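Local structure of oligopeptide-binding protein oppA (Lactococcus lactis, 3DRF) at residues E113-A116 / K117-E120; P196-Y199 / L200-V203. The protein binds oligopeptides in a voluminous cavity that closes like a Venus fly-trap, serving as the receptor of an ABC transporter for peptide uptake. All coordinates share one frame; numbering follows the deposited sequence. Where two conformers were deposited one is given.

Interaction 1 (E113-A116 / K117-E120); sequences EVTA and KDYE
Thr115 and Asp118 form a capping box at the start of helix 116-127, Thr115 being the N-cap residue. Lys117, in the first turn, sets its CB 3.7 Å from Thr115 OG1. The chain carries NZ along the helix to a salt bridge with Glu120 OE1, which it meets from above the carboxylate plane; Glu124 gives the ammonium a second acidic partner.

Asp118 closes the box. Its carboxylate folds back over the N-terminus, with CG beside its own backbone N (chi1 -65°), and OD2 accepts from Thr115 N at 3.0 Å. That bond is nearly straight but arrives 45° out of the carboxylate plane. In return, Thr115 OG1 accepts a weak bond from Asp118 N, the threonine torsion of 70° placing OG1 between its own backbone N and carbonyl carbon, 3.5 Å from Asp118 N. OD2 also lies 3.4 Å from Val114 CA and accepts from Trp108 NE1, while OD1 probably accepts from Tyr197 N, so both oxygens of this buried carboxylate are engaged and its rotation is probably fixed.

Tyr119 gives its N-H weakly to the carbonyls of Thr115 and Ala116; its ring leaves the cap for strands 97-102 and 170-174, and its hydroxyl bonds to Tyr123 and Leu191 O. With Glu120 the regular helical pattern is established, its N donating to Ala116 O at 3.2 Å. One water spans the capping pair, 2.6 Å from Thr115 OG1 and donating to Asp118 OD1 at 2.8 Å.

Interaction 2 (P196-Y199 / L200-V203); sequences PYQY and LKDV
Lys201 lies across the Tyr197 side chain at about a right angle, its CB over one face of the ring in a CH-pi contact, 4.0 Å from the centroid and offset toward the rim. Beyond CG the lysine is fully extended, and NZ reaches Gln198 OE1 at 2.8 Å, tilted 16° from the carbonyl plane. Gln198 meets it by bending at chi2 (-59°), which folds the amide back toward the lysine.

Leu200 fills the inner side of this short helix. Its CD1 packs on Pro196 CG at 3.7 Å, and CD2 sits obliquely against the Tyr199 ring, 3.8 Å from CD2 of that tyrosine. Replacing Leu200 by alanine would probably open a gap between the proline and the tyrosine ring, leaving both without this apolar partner.

The backbone positions these groups. Leu200 N donates to Tyr197 O at 3.2 Å and, weakly, to Pro196 O, while a water donates to Tyr199 O and accepts from Asp202 N. Farther out, Tyr199 OH bonds to Lys217 O, and Lys213 makes a cation-pi contact with the same ring; Tyr197 meets Phe121 edge-to-face. Pro196 is the N-cap residue of helix 197-200, and a type I beta turn from Leu200 to Val203, closed by Val203 N to Leu200 O at 3.1 Å, leads the chain out of this single-turn helix.

Overall arrangement
Interaction 1 comes first along the chain, at the start of helix 116-127, and interaction 2 follows at helix 197-200; both belong to the family 5 solute-binding region of the chain. Their centres are about 11 Å apart and lie about 25 and 27 Å from the centre of the chain, on the same side of it. They touch directly: the Asp118-Tyr197 bridge joins them, and Lys117 packs its CG on the Tyr197 ring, with which it also makes a cation-pi contact. The N-terminal ends of two helices distant in sequence are thus joined through neighbouring residues, well away from the middle of the peptide receptor.

Interaction 1 (E113-A116 / K117-E120)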
ATOM      1  N   GLU A 113     -13.622 -10.242 -25.178  0.60  9.15           N
ATOM      2  CA  GLU A 113     -12.456 -11.022 -24.750  0.60  9.13           C
ATOM      3  C   GLU A 113     -11.430 -10.172 -24.023  0.60  8.21           C
ATOM      4  O   GLU A 113     -11.175  -9.034 -24.398  0.60  7.92           O
ATOM      5  CB  GLU A 113     -11.748 -11.667 -25.943  0.60 10.15           C
ATOM      6  CG  GLU A 113     -12.530 -12.764 -26.629  0.60 11.84           C
ATOM      7  CD  GLU A 113     -12.722 -13.993 -25.750  0.60 13.72           C
ATOM      8  OE1 GLU A 113     -11.733 -14.482 -25.163  0.60 14.47           O
ATOM      9  OE2 GLU A 113     -13.869 -14.478 -25.649  0.60 16.40           O
ATOM     10  N   VAL A 114     -10.880 -10.739 -22.932  1.00  7.66           N
ATOM     11  CA  VAL A 114      -9.624 -10.214 -22.409  1.00  6.88           C
ATOM     12  C   VAL A 114      -8.436 -10.707 -23.229  1.00  6.92           C
ATOM     13  O   VAL A 114      -8.312 -11.900 -23.504  1.00  7.21           O
ATOM     14  CB  VAL A 114      -9.418 -10.609 -20.935  1.00  6.74           C
ATOM     15  CG1 VAL A 114      -8.150  -9.973 -20.387  1.00  7.66           C
ATOM     16  CG2 VAL A 114     -10.626 -10.207 -20.104  1.00  8.13           C
ATOM     17  N   THR A 115      -7.663  -9.775 -23.736  1.00  7.29           N
ATOM     18  CA  THR A 115      -6.602 -10.070 -24.703  1.00  7.94           C
ATOM     19  C   THR A 115      -5.222  -9.658 -24.224  1.00  7.12           C
ATOM     20  O   THR A 115      -5.050  -8.955 -23.267  1.00  7.25           O
ATOM     21  CB  THR A 115      -6.857  -9.277 -26.060  1.00  9.57           C
ATOM     22  OG1 THR A 115      -6.646  -7.885 -25.833  1.00 12.78           O
ATOM     23  CG2 THR A 115      -8.294  -9.580 -26.604  1.00 12.38           C
ATOM     24  N   ALA A 116      -4.226 -10.058 -24.990  1.00  6.38           N
ATOM     25  CA  ALA A 116      -2.802  -9.711 -24.747  1.00  6.14           C
ATOM     26  C   ALA A 116      -2.645  -8.170 -24.631  1.00  6.40           C
ATOM     27  O   ALA A 116      -1.948  -7.680 -23.749  1.00  6.05           O
ATOM     28  CB  ALA A 116      -1.928 -10.279 -25.920  1.00  6.82           C
ATOM     29  N   LYS A 117      -3.299  -7.429 -25.516  1.00  6.18           N
ATOM     30  CA  LYS A 117      -3.230  -5.972 -25.462  1.00  6.01           C
ATOM     31  C   LYS A 117      -3.772  -5.355 -24.136  1.00  5.71           C
ATOM     32  O   LYS A 117      -3.248  -4.391 -23.668  1.00  5.73           O
ATOM     33  CB  LYS A 117      -3.999  -5.382 -26.664  1.00  6.14           C
ATOM     34  CG  LYS A 117      -4.124  -3.821 -26.684  1.00  6.60           C
ATOM     35  CD  LYS A 117      -2.722  -3.123 -26.648  1.00  6.36           C
ATOM     36  CE  LYS A 117      -2.943  -1.565 -26.700  1.00  6.88           C
ATOM     37  NZ  LYS A 117      -1.567  -0.905 -26.624  1.00  6.87           N
ATOM     38  N   ASP A 118      -4.813  -5.975 -23.551  1.00  5.47           N
ATOM     39  CA  ASP A 118      -5.348  -5.523 -22.233  1.00  5.79           C
ATOM     40  C   ASP A 118      -4.285  -5.597 -21.122  1.00  5.88           C
ATOM     41  O   ASP A 118      -4.287  -4.839 -20.242  1.00  5.85           O
ATOM     42  CB  ASP A 118      -6.581  -6.366 -21.866  1.00  5.55           C
ATOM     43  CG  ASP A 118      -7.756  -6.156 -22.821  1.00  5.69           C
ATOM     44  OD1 ASP A 118      -7.834  -5.099 -23.417  1.00  6.49           O
ATOM     45  OD2 ASP A 118      -8.518  -7.064 -22.941  1.00  6.95           O
ATOM     46  N   TYR A 119      -3.454  -6.630 -21.206  1.00  5.64           N
ATOM     47  CA  TYR A 119      -2.338  -6.768 -20.233  1.00  5.35           C
ATOM     48  C   TYR A 119      -1.221  -5.707 -20.421  1.00  5.56           C
ATOM     49  O   TYR A 119      -0.808  -5.093 -19.505  1.00  5.64           O
ATOM     50  CB  TYR A 119      -1.795  -8.208 -20.331  1.00  5.41           C
ATOM     51  CG  TYR A 119      -0.672  -8.417 -19.324  1.00  6.33           C
ATOM     52  CD1 TYR A 119      -0.895  -8.347 -17.925  1.00  6.24           C
ATOM     53  CD2 TYR A 119       0.617  -8.617 -19.766  1.00  5.97           C
ATOM     54  CE1 TYR A 119       0.164  -8.515 -17.016  1.00  5.99           C
ATOM     55  CE2 TYR A 119       1.680  -8.788 -18.870  1.00  6.09           C
ATOM     56  CZ  TYR A 119       1.443  -8.716 -17.503  1.00  5.36           C
ATOM     57  OH  TYR A 119       2.501  -8.886 -16.611  1.00  6.30           O
ATOM     58  N   GLU A 120      -0.775  -5.551 -21.659  1.00  5.74           N
ATOM     59  CA  GLU A 120       0.187  -4.489 -21.984  1.00  5.89           C
ATOM     60  C   GLU A 120      -0.386  -3.107 -21.625  1.00  5.46           C
ATOM     61  O   GLU A 120       0.325  -2.249 -21.159  1.00  5.74           O
ATOM     62  CB  GLU A 120       0.555  -4.585 -23.505  1.00  5.78           C
ATOM     63  CG  GLU A 120       1.555  -3.486 -23.928  1.00  6.50           C
ATOM     64  CD  GLU A 120       0.914  -2.123 -24.296  1.00  6.30           C
ATOM     65  OE1 GLU A 120      -0.274  -2.024 -24.441  1.00  6.44           O
ATOM     66  OE2 GLU A 120       1.731  -1.204 -24.438  1.00  6.71           O
TER
HETATM   67  O   HOH W   1      -8.061  -5.738 -26.178  1.00 16.87           O

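Interaction 2 (P196-Y199 / L200-V203)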
ATOM      1  N   PRO A 196      -9.215  -2.728 -19.676  1.00  5.58           N
ATOM      2  CA  PRO A 196     -10.025  -3.002 -20.879  1.00  5.55           C
ATOM      3  C   PRO A 196      -9.763  -1.965 -22.008  1.00  5.86           C
ATOM      4  O   PRO A 196     -10.500  -0.993 -22.159  1.00  6.36           O
ATOM      5  CB  PRO A 196     -11.455  -2.961 -20.327  1.00  5.84           C
ATOM      6  CG  PRO A 196     -11.364  -1.940 -19.145  1.00  6.35           C
ATOM      7  CD  PRO A 196     -10.013  -2.258 -18.531  1.00  5.99           C
ATOM      8  N   TYR A 197      -8.727  -2.255 -22.788  1.00  6.36           N
ATOM      9  CA  TYR A 197      -8.264  -1.306 -23.811  1.00  6.77           C
ATOM     10  C   TYR A 197      -9.344  -0.920 -24.849  1.00  6.51           C
ATOM     11  O   TYR A 197      -9.507   0.205 -25.114  1.00  6.49           O
ATOM     12  CB  TYR A 197      -6.995  -1.838 -24.487  1.00  6.89           C
ATOM     13  CG  TYR A 197      -6.567  -0.976 -25.658  1.00  7.57           C
ATOM     14  CD1 TYR A 197      -5.978   0.253 -25.460  1.00  8.35           C
ATOM     15  CD2 TYR A 197      -6.806  -1.390 -26.960  1.00  8.73           C
ATOM     16  CE1 TYR A 197      -5.605   1.037 -26.555  1.00  9.74           C
ATOM     17  CE2 TYR A 197      -6.418  -0.615 -28.054  1.00  9.33           C
ATOM     18  CZ  TYR A 197      -5.847   0.587 -27.812  1.00  9.73           C
ATOM     19  OH  TYR A 197      -5.445   1.415 -28.862  1.00 13.33           O
ATOM     20  N   GLN A 198     -10.085  -1.881 -25.371  1.00  7.19           N
ATOM     21  CA  GLN A 198     -11.107  -1.521 -26.371  1.00  7.20           C
ATOM     22  C   GLN A 198     -12.190  -0.623 -25.771  1.00  7.42           C
ATOM     23  O   GLN A 198     -12.684   0.215 -26.439  1.00  8.76           O
ATOM     24  CB  GLN A 198     -11.745  -2.780 -26.999  1.00  7.75           C
ATOM     25  CG  GLN A 198     -10.838  -3.568 -27.945  1.00  7.99           C
ATOM     26  CD  GLN A 198     -10.337  -2.746 -29.125  1.00  8.51           C
ATOM     27  OE1 GLN A 198     -11.018  -1.918 -29.656  1.00  8.58           O
ATOM     28  NE2 GLN A 198      -9.125  -3.003 -29.517  1.00 11.00           N
ATOM     29  N   TYR A 199     -12.527  -0.825 -24.503  1.00  7.47           N
ATOM     30  CA  TYR A 199     -13.531   0.016 -23.802  1.00  7.29           C
ATOM     31  C   TYR A 199     -13.052   1.471 -23.527  1.00  7.62           C
ATOM     32  O   TYR A 199     -13.819   2.370 -23.518  1.00  8.27           O
ATOM     33  CB  TYR A 199     -13.868  -0.675 -22.488  1.00  7.49           C
ATOM     34  CG  TYR A 199     -15.034  -0.103 -21.693  1.00  7.80           C
ATOM     35  CD1 TYR A 199     -16.337  -0.053 -22.236  1.00  9.13           C
ATOM     36  CD2 TYR A 199     -14.863   0.307 -20.381  1.00  7.45           C
ATOM     37  CE1 TYR A 199     -17.402   0.405 -21.495  1.00  9.92           C
ATOM     38  CE2 TYR A 199     -15.933   0.781 -19.638  1.00  8.22           C
ATOM     39  CZ  TYR A 199     -17.187   0.833 -20.224  1.00  9.17           C
ATOM     40  OH  TYR A 199     -18.283   1.313 -19.509  1.00 10.17           O
ATOM     41  N   LEU A 200     -11.761   1.616 -23.306  1.00  7.30           N
ATOM     42  CA  LEU A 200     -11.143   2.843 -22.803  1.00  7.83           C
ATOM     43  C   LEU A 200     -10.328   3.636 -23.836  1.00  8.54           C
ATOM     44  O   LEU A 200      -9.896   4.711 -23.551  1.00  8.17           O
ATOM     45  CB  LEU A 200     -10.218   2.477 -21.606  1.00  7.70           C
ATOM     46  CG  LEU A 200     -10.943   1.822 -20.395  1.00  7.26           C
ATOM     47  CD1 LEU A 200      -9.900   1.480 -19.273  1.00  8.90           C
ATOM     48  CD2 LEU A 200     -12.025   2.761 -19.823  1.00  7.60           C
ATOM     49  N   LYS A 201     -10.147   3.079 -25.024  1.00  9.10           N
ATOM     50  CA  LYS A 201      -9.207   3.648 -26.001  1.00 10.64           C
ATOM     51  C   LYS A 201      -9.640   5.007 -26.580  1.00 11.39           C
ATOM     52  O   LYS A 201      -8.827   5.673 -27.083  1.00 13.79           O
ATOM     53  CB  LYS A 201      -8.925   2.668 -27.139  1.00 10.60           C
ATOM     54  CG  LYS A 201     -10.123   2.394 -27.951  1.00 10.78           C
ATOM     55  CD  LYS A 201      -9.750   1.485 -29.158  1.00 11.04           C
ATOM     56  CE  LYS A 201     -10.962   1.356 -30.083  1.00 11.46           C
ATOM     57  NZ  LYS A 201     -10.633   0.421 -31.198  1.00 11.19           N
ATOM     58  N   ASP A 202     -10.883   5.397 -26.423  0.50 11.70           N
ATOM     59  CA  ASP A 202     -11.273   6.746 -26.860  0.50 11.94           C
ATOM     60  C   ASP A 202     -11.624   7.656 -25.675  0.50 10.81           C
ATOM     61  O   ASP A 202     -12.463   8.573 -25.793  0.50 10.00           O
ATOM     62  CB  ASP A 202     -12.425   6.695 -27.850  0.50 12.61           C
ATOM     63  CG  ASP A 202     -12.059   6.014 -29.164  0.50 13.70           C
ATOM     64  OD1 ASP A 202     -10.898   6.096 -29.631  0.50 14.60           O
ATOM     65  OD2 ASP A 202     -12.971   5.397 -29.745  0.50 16.73           O
ATOM     66  N   VAL A 203     -10.955   7.387 -24.565  1.00  9.77           N
ATOM     67  CA  VAL A 203     -10.945   8.326 -23.445  1.00  8.83           C
ATOM     68  C   VAL A 203      -9.546   8.921 -23.380  1.00  7.76           C
ATOM     69  O   VAL A 203      -8.565   8.246 -23.332  1.00  7.81           O
ATOM     70  CB  VAL A 203     -11.262   7.572 -22.104  1.00  8.07           C
ATOM     71  CG1 VAL A 203     -11.182   8.571 -20.941  1.00  8.34           C
ATOM     72  CG2 VAL A 203     -12.671   6.892 -22.171  1.00 10.18           C
TER
HETATM   73  O   HOH W   2     -13.201   4.522 -25.189  1.00 18.50           O